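Local coordinates for dihydrodipicolinate synthase (Agrobacterium tumefaciens, PDB 3B4U), which probably catalyses the condensation of pyruvate with aspartate semialdehyde in lysine biosynthesis, as the dihydrodipicolinate synthase family of TIM-barrel lyases does, at residues A124-S127 and K128-K131; K229-P232 and R233-D236. One frame throughout, in Å; residues are numbered along the deposited sequence.

Contact 1 and contact 2 sit on opposite sides of the chain's centre, with about 40 Å between their own centres and about 30 Å between their nearest atoms, so neither touches the other. Contact 1 comes first along the chain: residues 124-131 cover the last turn of helix 115-129, which joins strand 101-104 to the parallel strand 136-140 on the outside of the TIM barrel, and the chain just after it. Contact 2, residues 229-236, follows well after the last barrel strand, 208-211, and starts helix 232-240 among the C-terminal helices. The pair thus samples the two ends of helices: Gly130 is the first residue to leave helical angles after one, and an aspartate caps the start of the other.

Contact 1 (A124-S127 and K128-K131); sequences AVFS and KIGK
Ala124 O accepts from Lys128 N and Val125 O from Ile129 N as the last turn of helix 115-129 closes, and Gly130 N reaches back to Phe126 O (3.1 Å) just where the chain leaves helical geometry. The middle bond is the straightest, 164° at the hydrogen with Ile129 N 2.9 Å from Val125 O. Val125 and Ile129, one turn apart, also meet through their side chains: CG1 of Val125 lies 4.0 Å from CD1 of Ile129, the two side chains lying at a slant to each other. CG1 of Ile129 stands opposite its own carbonyl carbon (chi1 -66°), and from there the chain extends to carry CD1 back along the helix. That same methyl comes to the rim of the Phe126 ring, near its plane, with CD1 of Phe126 4.5 Å from CD1 of Ile129, a loose apolar approach. Phe161 meets the Phe126 ring edge-to-face, while Ile129 packs on Ala88 and Ser91 of helix 84-96, the neighbouring helix of the barrel's outer layer. Gly130 has a positive phi of 94°, part of a backbone shape that brings the place of a side chain up against the carbonyl before it, and that glycine tolerates. A water donates to both Phe126 O, at 2.9 Å, and Gly130 O, at 3.0 Å. Phe126 O is therefore gripped by two donors, the Gly130 amide and this water. Val125, Phe126 and Ile129 meet one another through carbon alone, so polar bonding at this helix end falls to the backbone and the water.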
loop_
_atom_site.group_PDB
_atom_site.type_symbol
_atom_site.label_atom_id
_atom_site.label_comp_id
_atom_site.label_asym_id
_atom_site.label_seq_id
_atom_site.Cartn_x
_atom_site.Cartn_y
_atom_site.Cartn_z
ATOM N N ALA B 124 -1.031 2.809 17.842
ATOM C CA ALA B 124 -0.109 3.914 17.567
ATOM C C ALA B 124 -0.766 5.001 16.729
ATOM O O ALA B 124 -0.550 6.184 16.966
ATOM C CB ALA B 124 1.138 3.390 16.881
ATOM N N VAL B 125 -1.592 4.607 15.768
ATOM C CA VAL B 125 -2.340 5.592 14.972
ATOM C C VAL B 125 -3.266 6.402 15.880
ATOM O O VAL B 125 -3.275 7.628 15.801
ATOM C CB VAL B 125 -3.143 4.906 13.837
ATOM C CG1 VAL B 125 -4.088 5.898 13.149
ATOM C CG2 VAL B 125 -2.179 4.309 12.821
ATOM N N PHE B 126 -4.002 5.744 16.746
ATOM C CA PHE B 126 -4.947 6.430 17.619
ATOM C C PHE B 126 -4.227 7.376 18.577
ATOM O O PHE B 126 -4.688 8.507 18.786
ATOM C CB PHE B 126 -5.819 5.433 18.378
ATOM C CG PHE B 126 -6.599 4.490 17.501
ATOM C CD1 PHE B 126 -6.922 4.790 16.167
ATOM C CD2 PHE B 126 -6.972 3.268 17.995
ATOM C CE1 PHE B 126 -7.577 3.885 15.377
ATOM C CE2 PHE B 126 -7.634 2.360 17.216
ATOM C CZ PHE B 126 -7.948 2.684 15.902
ATOM N N SER B 127 -3.103 6.934 19.136
ATOM C CA SER B 127 -2.304 7.789 20.019
ATOM C C SER B 127 -1.823 9.023 19.290
ATOM O O SER B 127 -1.809 10.124 19.860
ATOM C CB SER B 127 -1.105 7.014 20.565
ATOM O OG SER B 127 -0.313 7.851 21.396
ATOM N N LYS B 128 -1.366 8.857 18.050
ATOM C CA LYS B 128 -0.871 9.953 17.255
ATOM C C LYS B 128 -1.980 10.935 16.864
ATOM O O LYS B 128 -1.771 12.152 16.875
ATOM C CB LYS B 128 -0.155 9.409 16.025
ATOM C CG LYS B 128 0.527 10.471 15.211
ATOM C CD LYS B 128 1.644 11.154 15.972
ATOM C CE LYS B 128 2.483 12.049 15.063
ATOM N NZ LYS B 128 3.659 12.592 15.808
ATOM N N ILE B 129 -3.165 10.436 16.536
ATOM C CA ILE B 129 -4.310 11.344 16.296
ATOM C C ILE B 129 -4.545 12.202 17.540
ATOM O O ILE B 129 -4.758 13.424 17.438
ATOM C CB ILE B 129 -5.586 10.575 15.931
ATOM C CG1 ILE B 129 -5.442 9.860 14.577
ATOM C CG2 ILE B 129 -6.793 11.523 15.882
ATOM C CD1 ILE B 129 -6.494 8.856 14.323
ATOM N N GLY B 130 -4.478 11.563 18.702
ATOM C CA GLY B 130 -4.631 12.232 19.983
ATOM C C GLY B 130 -6.042 12.204 20.510
ATOM O O GLY B 130 -6.877 11.363 20.136
ATOM N N LYS B 131 -6.311 13.194 21.354
ATOM C CA LYS B 131 -7.516 13.216 22.141
ATOM C C LYS B 131 -8.777 13.311 21.306
ATOM O O LYS B 131 -9.843 12.929 21.754
ATOM C CB LYS B 131 -7.446 14.354 23.185
ATOM C CG LYS B 131 -7.498 15.748 22.595
ATOM C CD LYS B 131 -7.353 16.839 23.668
ATOM C CE LYS B 131 -7.417 18.212 23.025
ATOM N NZ LYS B 131 -7.363 19.346 24.020
HETATM O O HOH W 1 -6.051 8.730 21.341
#

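Contact 2 (K229-P232 and R233-D236)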
loop_
_atom_site.group_PDB
_atom_site.type_symbol
_atom_site.label_atom_id
_atom_site.label_comp_id
_atom_site.label_asym_id
_atom_site.label_seq_id
_atom_site.Cartn_x
_atom_site.Cartn_y
_atom_site.Cartn_z
ATOM N N LYS B 229 -34.271 -5.730 3.761
ATOM C CA LYS B 229 -35.020 -6.500 2.782
ATOM C C LYS B 229 -34.076 -7.061 1.731
ATOM O O LYS B 229 -33.279 -6.339 1.139
ATOM C CB LYS B 229 -36.055 -5.597 2.113
ATOM C CG LYS B 229 -37.038 -4.948 3.026
ATOM C CD LYS B 229 -37.821 -5.889 3.837
ATOM C CE LYS B 229 -38.968 -5.141 4.521
ATOM N NZ LYS B 229 -39.337 -5.747 5.823
ATOM N N ASP B 230 -34.219 -8.344 1.452
ATOM C CA ASP B 230 -33.440 -8.980 0.401
ATOM C C ASP B 230 -33.737 -8.359 -0.955
ATOM O O ASP B 230 -34.843 -7.854 -1.204
ATOM C CB ASP B 230 -33.786 -10.474 0.285
ATOM C CG ASP B 230 -33.381 -11.310 1.473
ATOM O OD1 ASP B 230 -32.647 -10.854 2.360
ATOM O OD2 ASP B 230 -33.779 -12.501 1.449
ATOM N N ASP B 231 -32.771 -8.423 -1.846
ATOM C CA ASP B 231 -33.005 -8.099 -3.251
ATOM C C ASP B 231 -32.160 -9.036 -4.098
ATOM O O ASP B 231 -30.986 -8.758 -4.433
ATOM C CB ASP B 231 -32.711 -6.641 -3.595
ATOM C CG ASP B 231 -33.221 -6.253 -4.952
ATOM O OD1 ASP B 231 -33.501 -7.150 -5.814
ATOM O OD2 ASP B 231 -33.386 -5.033 -5.193
ATOM N N PRO B 232 -32.726 -10.180 -4.497
ATOM C CA PRO B 232 -31.995 -11.128 -5.319
ATOM C C PRO B 232 -31.415 -10.554 -6.606
ATOM O O PRO B 232 -30.394 -11.040 -7.083
ATOM C CB PRO B 232 -33.041 -12.216 -5.598
ATOM C CG PRO B 232 -33.883 -12.199 -4.353
ATOM C CD PRO B 232 -34.032 -10.721 -4.072
ATOM N N ARG B 233 -32.019 -9.522 -7.164
ATOM C CA ARG B 233 -31.490 -8.924 -8.390
ATOM C C ARG B 233 -30.092 -8.335 -8.168
ATOM O O ARG B 233 -29.240 -8.398 -9.029
ATOM C CB ARG B 233 -32.391 -7.799 -8.881
ATOM C CG ARG B 233 -33.827 -8.177 -9.204
ATOM C CD ARG B 233 -34.635 -6.951 -9.514
ATOM N NE ARG B 233 -34.691 -6.064 -8.343
ATOM C CZ ARG B 233 -35.149 -4.821 -8.363
ATOM N NH1 ARG B 233 -35.692 -4.306 -9.455
ATOM N NH2 ARG B 233 -35.083 -4.094 -7.263
ATOM N N ILE B 234 -29.871 -7.726 -7.003
ATOM C CA ILE B 234 -28.584 -7.129 -6.677
ATOM C C ILE B 234 -27.532 -8.220 -6.518
ATOM O O ILE B 234 -26.412 -8.115 -6.991
ATOM C CB ILE B 234 -28.718 -6.283 -5.385
ATOM C CG1 ILE B 234 -29.649 -5.087 -5.621
ATOM C CG2 ILE B 234 -27.339 -5.824 -4.860
ATOM C CD1 ILE B 234 -29.037 -3.934 -6.406
ATOM N N VAL B 235 -27.893 -9.307 -5.835
ATOM C CA VAL B 235 -26.988 -10.448 -5.672
ATOM C C VAL B 235 -26.579 -10.982 -7.040
ATOM O O VAL B 235 -25.398 -11.202 -7.325
ATOM C CB VAL B 235 -27.637 -11.538 -4.803
ATOM C CG1 VAL B 235 -26.747 -12.803 -4.758
ATOM C CG2 VAL B 235 -27.927 -10.990 -3.419
ATOM N N ASP B 236 -27.560 -11.164 -7.910
ATOM C CA ASP B 236 -27.290 -11.652 -9.255
ATOM C C ASP B 236 -26.408 -10.691 -10.054
ATOM O O ASP B 236 -25.502 -11.117 -10.738
ATOM C CB ASP B 236 -28.591 -11.869 -10.036
ATOM C CG ASP B 236 -29.371 -13.092 -9.601
ATOM O OD1 ASP B 236 -28.911 -13.924 -8.796
ATOM O OD2 ASP B 236 -30.492 -13.221 -10.149
#
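Asp231 and Arg233 form a side-on, two-pronged salt bridge: the carboxylate receives NE and NH2 of the guanidinium, one nitrogen to each oxygen, with the two planes only 17° apart. NE points almost straight at Asp231 OD1 (3.0 Å, 174° at the hydrogen), and OD1 receives it on its syn lone pair; Arg233 NH2 reaches Asp231 OD2 at 2.8 Å. To curl back like this the arginine bends at chi3 (-63°). Asp231 OD1 has a second donor, the backbone N of Arg233 at 3.1 Å, which comes from the anti side and well out of the carboxylate plane. Three bonds thus fix the carboxylate's rotation, and the nearby positive charge would probably keep it ionised. The Asp231 carbonyl also takes Ile234 N at 3.0 Å, from above its plane, and, weakly, Val235 N. Pro232 O accepts from Asp236 N (3.0 Å), and Asp236 CG lies 3.4 Å from that same Pro232 O. Glu220 of helix 218-225 touches both Asp231 and Arg233, and Phe289 of helix 275-289 packs on Arg233. Asp231 is a classic aspartate N-cap, followed by proline at the first helical position, and here it opens helix 232-240 in the C-terminal helical part that follows the barrel.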